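Local structure of protein LigF (Sphingobium sp. SYK-6, 4XT0) at residues 4-9 with 22-27; 60-65 with 78-83; 107-112 with 172-177; 118-123 with 162-167. The protein cleaves beta-aryl ether bonds in lignin as a glutathione-binding beta-etherase of the glutathione S-transferase superfamily. All coordinates share one frame; numbering follows the deposited sequence.

How the interactions relate
Interactions 1 and 2 belong to the thioredoxin-like N-terminal domain, their centres about 9 Å apart on neighbouring strands, 6-10 and 59-62. They are tied directly: Lys-27 of interaction 1 forms a salt bridge to Glu-78 of interaction 2. Interactions 3 and 4 join the same two helices, 93-121 and 161-182, of the helical C-terminal domain at centres about 14 Å apart, with interaction 4 nested in the loop that interaction 3 closes. Centres of interactions 1 and 3 are about 27 Å apart. Bound glutathione lies about 9 Å from the Leu-8 side chain and about 10 Å from that of Tyr-109. Interactions 2 and 3 also touch the second subunit.

Interaction 1: residues 4-9 with 22-27; sequences MTLKLY and ATLYEK
Leu-24 points from its helix toward the strand, and its two methyls divide between two leucines there. CD1 goes to Leu-8, lying 3.9 Å from Leu-8 CB and 4.0 Å from Leu-8 CD2, while CD2 goes to Leu-6, where it meets Leu-6 CD1 at 4.1 Å. Both strand side chains lie at a slant to Leu-24. Leu-6 stretches out to do so: its CD1 lies anti to CA (chi2 -178°), so this methyl is carried well forward of the strand. In Leu-8 CG stands opposite the backbone N (chi1 -174°), and CD2 joins CB against the same methyl. Strand 6-10 and helix 15-26 are the first two elements of a beta-alpha-beta unit completed by the parallel strand 32-35, the opening of the thioredoxin-like domain of glutathione transferases. The helix therefore lies against one side of the sheet, and the leucines fill the layer between them. All three are buried. Leu-24 also touches Leu-77 of helix 70-80 and Phe-31, and Leu-6 packs on Leu-60 and His-62 of the adjoining strand. Lys-7, whose CB points away from the helix, forms a salt bridge with Glu-32.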
loop_
_atom_site.group_PDB
_atom_site.type_symbol
_atom_site.label_atom_id
_atom_site.label_comp_id
_atom_site.label_asym_id
_atom_site.label_seq_id
_atom_site.Cartn_x
_atom_site.Cartn_y
_atom_site.Cartn_z
ATOM N N MET A 4 26.838 -9.106 14.908
ATOM C CA MET A 4 26.087 -8.176 14.071
ATOM C C MET A 4 25.091 -7.351 14.885
ATOM O O MET A 4 24.497 -7.837 15.844
ATOM C CB MET A 4 25.345 -8.931 12.963
ATOM C CG MET A 4 26.244 -9.633 11.955
ATOM S SD MET A 4 27.231 -8.501 10.956
ATOM C CE MET A 4 27.840 -9.605 9.680
ATOM N N THR A 5 24.914 -6.097 14.497
ATOM C CA THR A 5 23.865 -5.270 15.069
ATOM C C THR A 5 22.703 -5.168 14.080
ATOM O O THR A 5 21.617 -4.713 14.433
ATOM C CB THR A 5 24.376 -3.868 15.423
ATOM O OG1 THR A 5 24.816 -3.202 14.229
ATOM C CG2 THR A 5 25.524 -3.960 16.421
ATOM N N LEU A 6 22.952 -5.588 12.842
ATOM C CA LEU A 6 21.921 -5.651 11.804
ATOM C C LEU A 6 21.763 -7.087 11.351
ATOM O O LEU A 6 22.751 -7.733 10.989
ATOM C CB LEU A 6 22.280 -4.784 10.595
ATOM C CG LEU A 6 21.835 -3.337 10.421
ATOM C CD1 LEU A 6 22.351 -2.840 9.067
ATOM C CD2 LEU A 6 20.319 -3.193 10.518
ATOM N N LYS A 7 20.529 -7.580 11.371
ATOM C CA LYS A 7 20.208 -8.916 10.865
ATOM C C LYS A 7 18.968 -8.843 9.985
ATOM O O LYS A 7 18.007 -8.152 10.332
ATOM C CB LYS A 7 19.974 -9.902 12.012
ATOM C CG LYS A 7 21.164 -10.043 12.950
ATOM C CD LYS A 7 20.853 -10.984 14.110
ATOM C CE LYS A 7 21.953 -10.930 15.166
ATOM N NZ LYS A 7 23.301 -11.192 14.560
ATOM N N LEU A 8 18.997 -9.527 8.840
ATOM C CA LEU A 8 17.805 -9.641 7.999
ATOM C C LEU A 8 17.334 -11.096 7.923
ATOM O O LEU A 8 18.091 -11.985 7.542
ATOM C CB LEU A 8 18.055 -9.122 6.579
ATOM C CG LEU A 8 16.766 -9.095 5.741
ATOM C CD1 LEU A 8 15.846 -7.941 6.204
ATOM C CD2 LEU A 8 17.023 -9.009 4.240
ATOM N N TYR A 9 16.072 -11.309 8.268
ATOM C CA TYR A 9 15.416 -12.607 8.183
ATOM C C TYR A 9 14.555 -12.638 6.935
ATOM O O TYR A 9 13.623 -11.831 6.823
ATOM C CB TYR A 9 14.560 -12.842 9.426
ATOM C CG TYR A 9 15.365 -12.886 10.693
ATOM C CD1 TYR A 9 15.625 -11.730 11.418
ATOM C CD2 TYR A 9 15.883 -14.089 11.159
ATOM C CE1 TYR A 9 16.374 -11.772 12.579
ATOM C CE2 TYR A 9 16.629 -14.140 12.315
ATOM C CZ TYR A 9 16.870 -12.981 13.020
ATOM O OH TYR A 9 17.616 -13.032 14.166
ATOM N N ALA A 22 18.444 -6.171 -1.281
ATOM C CA ALA A 22 19.117 -5.327 -2.277
ATOM C C ALA A 22 19.530 -3.971 -1.662
ATOM O O ALA A 22 20.616 -3.465 -1.919
ATOM C CB ALA A 22 18.208 -5.115 -3.499
ATOM N N THR A 23 18.657 -3.396 -0.844
ATOM C CA THR A 23 18.953 -2.126 -0.177
ATOM C C THR A 23 20.219 -2.236 0.686
ATOM O O THR A 23 21.091 -1.382 0.617
ATOM C CB THR A 23 17.752 -1.669 0.671
ATOM O OG1 THR A 23 16.614 -1.523 -0.187
ATOM C CG2 THR A 23 18.021 -0.312 1.374
ATOM N N LEU A 24 20.328 -3.314 1.460
ATOM C CA LEU A 24 21.482 -3.535 2.328
ATOM C C LEU A 24 22.785 -3.636 1.529
ATOM O O LEU A 24 23.800 -3.029 1.889
ATOM C CB LEU A 24 21.275 -4.810 3.173
ATOM C CG LEU A 24 20.215 -4.681 4.280
ATOM C CD1 LEU A 24 19.693 -6.065 4.696
ATOM C CD2 LEU A 24 20.776 -3.890 5.479
ATOM N N TYR A 25 22.760 -4.396 0.438
ATOM C CA TYR A 25 23.959 -4.547 -0.390
ATOM C C TYR A 25 24.283 -3.266 -1.145
ATOM O O TYR A 25 25.439 -2.941 -1.343
ATOM C CB TYR A 25 23.796 -5.686 -1.401
ATOM C CG TYR A 25 24.003 -7.064 -0.828
ATOM C CD1 TYR A 25 25.281 -7.579 -0.655
ATOM C CD2 TYR A 25 22.914 -7.859 -0.471
ATOM C CE1 TYR A 25 25.474 -8.846 -0.132
ATOM C CE2 TYR A 25 23.095 -9.121 0.059
ATOM C CZ TYR A 25 24.378 -9.611 0.225
ATOM O OH TYR A 25 24.565 -10.872 0.736
ATOM N N GLU A 26 23.261 -2.540 -1.587
ATOM C CA GLU A 26 23.528 -1.302 -2.329
ATOM C C GLU A 26 24.163 -0.259 -1.420
ATOM O O GLU A 26 24.962 0.572 -1.869
ATOM C CB GLU A 26 22.247 -0.742 -2.954
ATOM C CG GLU A 26 21.718 -1.564 -4.122
ATOM C CD GLU A 26 22.426 -1.278 -5.448
ATOM O OE1 GLU A 26 23.428 -0.520 -5.473
ATOM O OE2 GLU A 26 21.984 -1.839 -6.477
ATOM N N LYS A 27 23.822 -0.310 -0.133
ATOM C CA LYS A 27 24.337 0.688 0.813
ATOM C C LYS A 27 25.626 0.228 1.491
ATOM O O LYS A 27 26.220 0.947 2.304
ATOM C CB LYS A 27 23.249 1.024 1.839
ATOM C CG LYS A 27 22.047 1.704 1.159
ATOM C CD LYS A 27 21.000 2.189 2.180
ATOM C CE LYS A 27 21.514 3.367 2.992
ATOM N NZ LYS A 27 21.987 4.513 2.137
#

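Interaction 2: residues 60-65 with 78-83; sequences LWHDGK and EDVFPE
His-62 meets Val-80 and Phe-81 with the outer end of its imidazole, in a small contact of van der Waals kind. The ring atom CE1 sits 4.0 Å from Val-80 CG1, and NE2 sits 4.0 Å from Phe-81 CZ. Val-80 CG1 is shared, since it also lies 3.6 Å above the Phe-81 ring plane, over the ring centre. His-62 holds its ring out from the strand toward the end of the helix, chi1 of 177° setting CG opposite the backbone N.

The aromatic pair is oblique: the His-62 and Phe-81 ring centroids are 5.7 Å apart and their planes are inclined at 46°. ND1 of the imidazole is hydrogen-bonded to Tyr-76 OH, outside the two segments, which probably limits how the ring can turn.

Backbone hydrogen bonds shape the strand side. A type I' turn runs from His-62 to Lys-65, with His-62 N to Lys-65 O at 2.7 Å and Lys-65 N to His-62 O at 3.0 Å, the tight hairpin between strands 59-62 and 65-68.

Val-80 packs on Pro-93 of the second subunit, and Asp-79 forms a salt bridge with Arg-100 of that subunit. Within the chain, strand 59-62 runs antiparallel between strands 6-10 and 65-68, helix 70-80 packs on it through Leu-60, and Phe-81 leans on Leu-29.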
loop_
_atom_site.group_PDB
_atom_site.type_symbol
_atom_site.label_atom_id
_atom_site.label_comp_id
_atom_site.label_asym_id
_atom_site.label_seq_id
_atom_site.Cartn_x
_atom_site.Cartn_y
_atom_site.Cartn_z
ATOM N N LEU A 60 13.569 -7.111 9.736
ATOM C CA LEU A 60 14.901 -6.587 10.058
ATOM C C LEU A 60 15.072 -6.446 11.551
ATOM O O LEU A 60 14.227 -5.862 12.223
ATOM C CB LEU A 60 15.149 -5.221 9.412
ATOM C CG LEU A 60 16.536 -4.618 9.724
ATOM C CD1 LEU A 60 17.564 -5.188 8.739
ATOM C CD2 LEU A 60 16.527 -3.089 9.665
ATOM N N TRP A 61 16.180 -6.967 12.063
ATOM C CA TRP A 61 16.530 -6.816 13.473
ATOM C C TRP A 61 17.675 -5.814 13.572
ATOM O O TRP A 61 18.716 -5.980 12.922
ATOM C CB TRP A 61 16.924 -8.178 14.058
ATOM C CG TRP A 61 17.154 -8.246 15.543
ATOM C CD1 TRP A 61 16.258 -8.660 16.491
ATOM C CD2 TRP A 61 18.376 -7.962 16.246
ATOM N NE1 TRP A 61 16.841 -8.636 17.734
ATOM C CE2 TRP A 61 18.138 -8.213 17.613
ATOM C CE3 TRP A 61 19.644 -7.523 15.851
ATOM C CZ2 TRP A 61 19.125 -8.032 18.591
ATOM C CZ3 TRP A 61 20.622 -7.343 16.822
ATOM C CH2 TRP A 61 20.354 -7.590 18.175
ATOM N N HIS A 62 17.483 -4.758 14.353
ATOM C CA HIS A 62 18.519 -3.733 14.465
ATOM C C HIS A 62 18.643 -3.311 15.920
ATOM O O HIS A 62 17.782 -2.609 16.453
ATOM C CB HIS A 62 18.217 -2.541 13.547
ATOM C CG HIS A 62 19.208 -1.419 13.662
ATOM N ND1 HIS A 62 18.863 -0.107 13.442
ATOM C CD2 HIS A 62 20.524 -1.422 13.980
ATOM C CE1 HIS A 62 19.930 0.662 13.621
ATOM N NE2 HIS A 62 20.949 -0.113 13.953
ATOM N N ASP A 63 19.699 -3.808 16.565
ATOM C CA ASP A 63 19.987 -3.511 17.962
ATOM C C ASP A 63 18.831 -3.871 18.884
ATOM O O ASP A 63 18.552 -3.153 19.841
ATOM C CB ASP A 63 20.334 -2.034 18.131
ATOM C CG ASP A 63 21.750 -1.718 17.708
ATOM O OD1 ASP A 63 22.627 -2.586 17.878
ATOM O OD2 ASP A 63 21.986 -0.597 17.212
ATOM N N GLY A 64 18.153 -4.974 18.596
ATOM C CA GLY A 64 17.058 -5.416 19.446
ATOM C C GLY A 64 15.683 -4.950 18.993
ATOM O O GLY A 64 14.667 -5.351 19.553
ATOM N N LYS A 65 15.651 -4.092 17.983
ATOM C CA LYS A 65 14.386 -3.605 17.449
ATOM C C LYS A 65 14.062 -4.354 16.158
ATOM O O LYS A 65 14.932 -4.543 15.308
ATOM C CB LYS A 65 14.447 -2.086 17.209
ATOM C CG LYS A 65 14.695 -1.278 18.491
ATOM C CD LYS A 65 14.920 0.208 18.197
ATOM C CE LYS A 65 14.985 1.018 19.499
ATOM N NZ LYS A 65 15.208 2.489 19.299
ATOM N N GLU A 78 17.255 3.857 4.822
ATOM C CA GLU A 78 17.630 5.174 4.307
ATOM C C GLU A 78 17.484 6.260 5.390
ATOM O O GLU A 78 18.267 7.220 5.424
ATOM C CB GLU A 78 16.797 5.510 3.058
ATOM C CG GLU A 78 17.428 4.978 1.744
ATOM C CD GLU A 78 18.748 5.663 1.387
ATOM O OE1 GLU A 78 18.915 6.851 1.741
ATOM O OE2 GLU A 78 19.624 5.022 0.748
ATOM N N ASP A 79 16.508 6.098 6.285
ATOM C CA ASP A 79 16.318 7.053 7.394
ATOM C C ASP A 79 17.508 6.991 8.364
ATOM O O ASP A 79 17.960 8.014 8.893
ATOM C CB ASP A 79 15.025 6.754 8.174
ATOM C CG ASP A 79 13.755 7.283 7.479
ATOM O OD1 ASP A 79 13.858 8.141 6.570
ATOM O OD2 ASP A 79 12.645 6.842 7.865
ATOM N N VAL A 80 18.001 5.780 8.607
ATOM C CA VAL A 80 19.022 5.553 9.635
ATOM C C VAL A 80 20.458 5.633 9.090
ATOM O O VAL A 80 21.376 6.114 9.767
ATOM C CB VAL A 80 18.796 4.177 10.307
ATOM C CG1 VAL A 80 19.926 3.843 11.268
ATOM C CG2 VAL A 80 17.424 4.164 11.048
ATOM N N PHE A 81 20.666 5.163 7.867
ATOM C CA PHE A 81 22.009 5.221 7.281
ATOM C C PHE A 81 22.033 6.041 5.986
ATOM O O PHE A 81 22.394 5.505 4.931
ATOM C CB PHE A 81 22.537 3.812 6.995
ATOM C CG PHE A 81 22.456 2.864 8.174
ATOM C CD1 PHE A 81 23.454 2.850 9.134
ATOM C CD2 PHE A 81 21.386 1.979 8.305
ATOM C CE1 PHE A 81 23.395 1.974 10.223
ATOM C CE2 PHE A 81 21.323 1.093 9.383
ATOM C CZ PHE A 81 22.325 1.094 10.342
ATOM N N PRO A 82 21.653 7.331 6.051
ATOM C CA PRO A 82 21.590 8.099 4.800
ATOM C C PRO A 82 22.962 8.285 4.169
ATOM O O PRO A 82 23.036 8.486 2.966
ATOM C CB PRO A 82 20.999 9.445 5.235
ATOM C CG PRO A 82 21.392 9.586 6.655
ATOM C CD PRO A 82 21.333 8.171 7.217
ATOM N N GLU A 83 24.026 8.170 4.960
ATOM C CA GLU A 83 25.369 8.399 4.442
ATOM C C GLU A 83 26.143 7.119 4.143
ATOM O O GLU A 83 27.362 7.158 4.045
ATOM C CB GLU A 83 26.160 9.258 5.429
ATOM C CG GLU A 83 25.522 10.619 5.646
ATOM C CD GLU A 83 26.436 11.580 6.412
ATOM O OE1 GLU A 83 27.502 11.141 6.902
ATOM O OE2 GLU A 83 26.089 12.777 6.515
#

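Interaction 3: residues 107-112 with 172-177; sequences DEYFCW and GVSVAR
Tyr-109 and Phe-110 take Ser-174 between them, and this is the tight part of the contact. Ser-174 OG comes in at the edge of the tyrosine ring, in its plane, 3.3 Å from Tyr-109 CE2, while Ser-174 CB presses on Phe-110 CD1 at 3.4 Å. The hydroxyl is hydrogen-bonded to Lys-170 O within its own helix. The small serine is consistent with the short distance of 5.9 Å between Phe-110 CA and Ser-174 CA. The axes of segments 107-112 and 172-177 cross at -109°, 9.7 Å apart at their closest.

Toward the partly exposed side the contact ends at Val-173, a residue at its margin, which crosses the tyrosine at about a right angle and lies with CB 3.5 Å from Tyr-109 OH. That hydroxyl is hydrogen-bonded to Glu-147 of the second subunit. A leucine in place of Tyr-109 would probably leave that glutamate without its mate and open a gap beside Val-173.

Trp-105, one turn earlier in helix 93-121, meets both aromatic rings at shallow angles. Phe-110 reaches further in, to Leu-178 of helix 161-182 and to Asn-200 and Ile-203 of helix 195-204.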
loop_
_atom_site.group_PDB
_atom_site.type_symbol
_atom_site.label_atom_id
_atom_site.label_comp_id
_atom_site.label_asym_id
_atom_site.label_seq_id
_atom_site.Cartn_x
_atom_site.Cartn_y
_atom_site.Cartn_z
ATOM N N ASP A 107 3.184 -2.448 -3.604
ATOM C CA ASP A 107 2.457 -2.990 -2.436
ATOM C C ASP A 107 0.954 -3.157 -2.636
ATOM O O ASP A 107 0.337 -4.018 -2.003
ATOM C CB ASP A 107 2.676 -2.100 -1.196
ATOM C CG ASP A 107 4.055 -2.293 -0.564
ATOM O OD1 ASP A 107 4.584 -3.430 -0.577
ATOM O OD2 ASP A 107 4.622 -1.308 -0.050
ATOM N N GLU A 108 0.350 -2.328 -3.479
ATOM C CA GLU A 108 -1.109 -2.306 -3.577
ATOM C C GLU A 108 -1.655 -2.952 -4.841
ATOM O O GLU A 108 -2.859 -3.148 -4.955
ATOM C CB GLU A 108 -1.614 -0.861 -3.492
ATOM C CG GLU A 108 -1.221 -0.187 -2.170
ATOM C CD GLU A 108 -1.327 1.329 -2.196
ATOM O OE1 GLU A 108 -2.128 1.846 -3.003
ATOM O OE2 GLU A 108 -0.615 1.996 -1.392
ATOM N N TYR A 109 -0.791 -3.249 -5.806
ATOM C CA TYR A 109 -1.279 -3.777 -7.091
ATOM C C TYR A 109 -0.351 -4.830 -7.703
ATOM O O TYR A 109 -0.743 -5.979 -7.887
ATOM C CB TYR A 109 -1.483 -2.607 -8.067
ATOM C CG TYR A 109 -2.281 -2.932 -9.318
ATOM C CD1 TYR A 109 -3.660 -2.740 -9.356
ATOM C CD2 TYR A 109 -1.655 -3.413 -10.468
ATOM C CE1 TYR A 109 -4.407 -3.035 -10.521
ATOM C CE2 TYR A 109 -2.383 -3.697 -11.627
ATOM C CZ TYR A 109 -3.754 -3.504 -11.646
ATOM O OH TYR A 109 -4.471 -3.783 -12.788
ATOM N N PHE A 110 0.884 -4.429 -8.007
ATOM C CA PHE A 110 1.788 -5.240 -8.829
ATOM C C PHE A 110 2.217 -6.533 -8.129
ATOM O O PHE A 110 2.196 -7.608 -8.735
ATOM C CB PHE A 110 3.024 -4.400 -9.224
ATOM C CG PHE A 110 3.987 -5.096 -10.174
ATOM C CD1 PHE A 110 3.564 -6.112 -11.018
ATOM C CD2 PHE A 110 5.328 -4.723 -10.205
ATOM C CE1 PHE A 110 4.452 -6.743 -11.865
ATOM C CE2 PHE A 110 6.230 -5.348 -11.061
ATOM C CZ PHE A 110 5.793 -6.365 -11.892
ATOM N N CYS A 111 2.617 -6.439 -6.864
ATOM C CA CYS A 111 3.066 -7.632 -6.158
ATOM C C CYS A 111 1.957 -8.679 -6.094
ATOM O O CYS A 111 2.206 -9.858 -6.302
ATOM C CB CYS A 111 3.532 -7.304 -4.737
ATOM S SG CYS A 111 3.971 -8.792 -3.783
ATOM N N TRP A 112 0.731 -8.247 -5.833
ATOM C CA TRP A 112 -0.331 -9.204 -5.550
ATOM C C TRP A 112 -0.836 -10.000 -6.756
ATOM O O TRP A 112 -1.181 -11.184 -6.616
ATOM C CB TRP A 112 -1.496 -8.484 -4.851
ATOM C CG TRP A 112 -1.072 -7.830 -3.564
ATOM C CD1 TRP A 112 -1.414 -6.581 -3.133
ATOM C CD2 TRP A 112 -0.192 -8.375 -2.556
ATOM N NE1 TRP A 112 -0.826 -6.323 -1.918
ATOM C CE2 TRP A 112 -0.069 -7.404 -1.545
ATOM C CE3 TRP A 112 0.492 -9.592 -2.409
ATOM C CZ2 TRP A 112 0.712 -7.606 -0.402
ATOM C CZ3 TRP A 112 1.271 -9.790 -1.277
ATOM C CH2 TRP A 112 1.371 -8.803 -0.288
ATOM N N GLY A 172 -0.777 -7.970 -16.885
ATOM C CA GLY A 172 -0.663 -7.274 -18.150
ATOM C C GLY A 172 -0.711 -5.771 -17.958
ATOM O O GLY A 172 0.129 -5.053 -18.494
ATOM N N VAL A 173 -1.685 -5.293 -17.188
ATOM C CA VAL A 173 -1.769 -3.870 -16.858
ATOM C C VAL A 173 -0.473 -3.394 -16.226
ATOM O O VAL A 173 0.042 -2.332 -16.587
ATOM C CB VAL A 173 -2.941 -3.554 -15.898
ATOM C CG1 VAL A 173 -2.826 -2.131 -15.369
ATOM C CG2 VAL A 173 -4.264 -3.746 -16.598
ATOM N N SER A 174 0.065 -4.195 -15.303
ATOM C CA SER A 174 1.258 -3.805 -14.548
ATOM C C SER A 174 2.474 -3.655 -15.444
ATOM O O SER A 174 3.251 -2.709 -15.317
ATOM C CB SER A 174 1.568 -4.827 -13.446
ATOM O OG SER A 174 0.549 -4.867 -12.466
ATOM N N VAL A 175 2.640 -4.615 -16.341
ATOM C CA VAL A 175 3.766 -4.631 -17.263
ATOM C C VAL A 175 3.677 -3.494 -18.296
ATOM O O VAL A 175 4.695 -2.884 -18.640
ATOM C CB VAL A 175 3.846 -6.013 -17.964
ATOM C CG1 VAL A 175 4.568 -5.922 -19.289
ATOM C CG2 VAL A 175 4.505 -7.018 -17.029
ATOM N N ALA A 176 2.469 -3.211 -18.786
ATOM C CA ALA A 176 2.257 -2.075 -19.682
ATOM C C ALA A 176 2.615 -0.754 -18.987
ATOM O O ALA A 176 3.199 0.139 -19.597
ATOM C CB ALA A 176 0.803 -2.036 -20.184
ATOM N N ARG A 177 2.279 -0.630 -17.707
ATOM C CA ARG A 177 2.563 0.612 -16.991
ATOM C C ARG A 177 4.073 0.844 -16.851
ATOM O O ARG A 177 4.561 1.967 -16.991
ATOM C CB ARG A 177 1.908 0.600 -15.610
ATOM C CG ARG A 177 2.213 1.845 -14.793
ATOM C CD ARG A 177 1.690 3.094 -15.502
ATOM N NE ARG A 177 2.096 4.303 -14.796
ATOM C CZ ARG A 177 3.210 4.978 -15.052
ATOM N NH1 ARG A 177 4.029 4.567 -16.015
ATOM N NH2 ARG A 177 3.502 6.063 -14.347
#

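Interaction 4: residues 118-123 with 162-167; sequences GWAFGI and EMLDEE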
loop_
_atom_site.group_PDB
_atom_site.type_symbol
_atom_site.label_atom_id
_atom_site.label_comp_id
_atom_site.label_asym_id
_atom_site.label_seq_id
_atom_site.Cartn_x
_atom_site.Cartn_y
_atom_site.Cartn_z
ATOM N N GLY A 118 1.819 -17.026 -8.546
ATOM C CA GLY A 118 2.832 -17.796 -7.839
ATOM C C GLY A 118 2.286 -18.808 -6.837
ATOM O O GLY A 118 2.753 -19.949 -6.791
ATOM N N TRP A 119 1.303 -18.404 -6.032
ATOM C CA TRP A 119 0.678 -19.321 -5.073
ATOM C C TRP A 119 -0.053 -20.468 -5.771
ATOM O O TRP A 119 -0.088 -21.595 -5.271
ATOM C CB TRP A 119 -0.297 -18.573 -4.155
ATOM C CG TRP A 119 0.375 -17.860 -3.013
ATOM C CD1 TRP A 119 0.892 -16.593 -3.023
ATOM C CD2 TRP A 119 0.611 -18.376 -1.696
ATOM N NE1 TRP A 119 1.429 -16.290 -1.795
ATOM C CE2 TRP A 119 1.270 -17.367 -0.963
ATOM C CE3 TRP A 119 0.324 -19.589 -1.065
ATOM C CZ2 TRP A 119 1.649 -17.536 0.368
ATOM C CZ3 TRP A 119 0.701 -19.753 0.255
ATOM C CH2 TRP A 119 1.356 -18.732 0.957
ATOM N N ALA A 120 -0.638 -20.177 -6.926
ATOM C CA ALA A 120 -1.414 -21.173 -7.652
ATOM C C ALA A 120 -0.515 -22.245 -8.271
ATOM O O ALA A 120 -0.826 -23.432 -8.207
ATOM C CB ALA A 120 -2.264 -20.502 -8.727
ATOM N N PHE A 121 0.606 -21.827 -8.850
ATOM C CA PHE A 121 1.439 -22.743 -9.627
ATOM C C PHE A 121 2.844 -22.964 -9.050
ATOM O O PHE A 121 3.481 -23.979 -9.338
ATOM C CB PHE A 121 1.570 -22.227 -11.063
ATOM C CG PHE A 121 0.259 -21.937 -11.732
ATOM C CD1 PHE A 121 -0.796 -22.827 -11.642
ATOM C CD2 PHE A 121 0.082 -20.767 -12.453
ATOM C CE1 PHE A 121 -2.003 -22.556 -12.267
ATOM C CE2 PHE A 121 -1.120 -20.489 -13.072
ATOM C CZ PHE A 121 -2.164 -21.381 -12.978
ATOM N N GLY A 122 3.321 -22.020 -8.241
ATOM C CA GLY A 122 4.727 -21.971 -7.866
ATOM C C GLY A 122 5.242 -22.796 -6.692
ATOM O O GLY A 122 6.379 -23.267 -6.737
ATOM N N ILE A 123 4.444 -22.963 -5.637
ATOM C CA ILE A 123 4.918 -23.677 -4.445
ATOM C C ILE A 123 4.145 -24.977 -4.212
ATOM O O ILE A 123 3.908 -25.390 -3.072
ATOM C CB ILE A 123 4.835 -22.792 -3.172
ATOM C CG1 ILE A 123 3.408 -22.298 -2.926
ATOM C CG2 ILE A 123 5.783 -21.597 -3.278
ATOM C CD1 ILE A 123 3.293 -21.397 -1.713
ATOM N N GLU A 162 -11.801 -18.112 -12.672
ATOM C CA GLU A 162 -12.065 -16.710 -12.978
ATOM C C GLU A 162 -11.147 -15.785 -12.168
ATOM O O GLU A 162 -10.784 -14.707 -12.628
ATOM C CB GLU A 162 -13.538 -16.365 -12.728
ATOM C CG GLU A 162 -13.903 -16.153 -11.262
ATOM C CD GLU A 162 -15.272 -15.522 -11.083
ATOM O OE1 GLU A 162 -16.233 -15.993 -11.730
ATOM O OE2 GLU A 162 -15.382 -14.550 -10.300
ATOM N N MET A 163 -10.773 -16.216 -10.966
ATOM C CA MET A 163 -9.778 -15.509 -10.168
ATOM C C MET A 163 -8.429 -15.446 -10.899
ATOM O O MET A 163 -7.801 -14.392 -10.962
ATOM C CB MET A 163 -9.610 -16.177 -8.798
ATOM C CG MET A 163 -8.459 -15.616 -7.967
ATOM S SD MET A 163 -8.871 -15.318 -6.231
ATOM C CE MET A 163 -8.491 -16.896 -5.499
ATOM N N LEU A 164 -7.994 -16.572 -11.457
ATOM C CA LEU A 164 -6.724 -16.618 -12.175
ATOM C C LEU A 164 -6.739 -15.717 -13.410
ATOM O O LEU A 164 -5.784 -14.974 -13.652
ATOM C CB LEU A 164 -6.380 -18.057 -12.571
ATOM C CG LEU A 164 -6.222 -19.050 -11.412
ATOM C CD1 LEU A 164 -5.881 -20.470 -11.920
ATOM C CD2 LEU A 164 -5.185 -18.549 -10.414
ATOM N N ASP A 165 -7.825 -15.780 -14.177
ATOM C CA ASP A 165 -7.978 -14.951 -15.370
ATOM C C ASP A 165 -7.813 -13.469 -15.041
ATOM O O ASP A 165 -7.111 -12.733 -15.738
ATOM C CB ASP A 165 -9.347 -15.176 -16.013
ATOM C CG ASP A 165 -9.649 -16.644 -16.261
ATOM O OD1 ASP A 165 -8.690 -17.440 -16.377
ATOM O OD2 ASP A 165 -10.847 -16.996 -16.344
ATOM N N GLU A 166 -8.474 -13.034 -13.979
ATOM C CA GLU A 166 -8.429 -11.631 -13.602
ATOM C C GLU A 166 -7.007 -11.231 -13.177
ATOM O O GLU A 166 -6.517 -10.156 -13.546
ATOM C CB GLU A 166 -9.436 -11.347 -12.489
ATOM C CG GLU A 166 -9.245 -10.023 -11.779
ATOM C CD GLU A 166 -9.581 -8.816 -12.644
ATOM O OE1 GLU A 166 -9.981 -9.001 -13.814
ATOM O OE2 GLU A 166 -9.440 -7.671 -12.158
ATOM N N GLU A 167 -6.344 -12.111 -12.428
ATOM C CA GLU A 167 -4.998 -11.833 -11.937
ATOM C C GLU A 167 -4.020 -11.662 -13.085
ATOM O O GLU A 167 -3.164 -10.760 -13.054
ATOM C CB GLU A 167 -4.523 -12.946 -11.005
ATOM C CG GLU A 167 -5.255 -12.989 -9.668
ATOM C CD GLU A 167 -5.382 -11.628 -9.015
ATOM O OE1 GLU A 167 -4.357 -10.941 -8.854
ATOM O OE2 GLU A 167 -6.512 -11.233 -8.665
#
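Leu-164 forks against Ala-120 and Phe-121 where helices 161-182 and 93-121 meet in the all-helical C-terminal domain of the glutathione transferase fold. The contact itself is wholly apolar. One methyl, Leu-164 CD2, rests on Ala-120 CB at 3.9 Å; the other, CD1, faces Phe-121 CZ at 4.0 Å and approaches the ring obliquely. Phe-121 leaves its backbone to one side of the leucine, but with CG beside the backbone N (chi1 -53°) the ring swings back toward it. The same ring lies over its neighbour, Ala-120 CB being 4.0 Å from the ring plane and over its centre. Phe-159 touches both Ala-120 and Leu-164, which are buried, whereas Phe-121 is exposed and touches Phe-213.

Backbone hydrogen bonds within the segments include Gly-122 N to Gly-118 O and Glu-167 N to Met-163 O. Charged groups lie off the apolar patch: Glu-167 forms a salt bridge with Lys-170, and Glu-166 one with Arg-169.

Aromatic contact links this corner to the glutathione pocket, as Trp-119 meets the pocket residue Trp-152 edge-to-face. One face of the Trp-119 indole carries Ile-123 CD1, 3.5 Å above the ring plane and offset toward its rim.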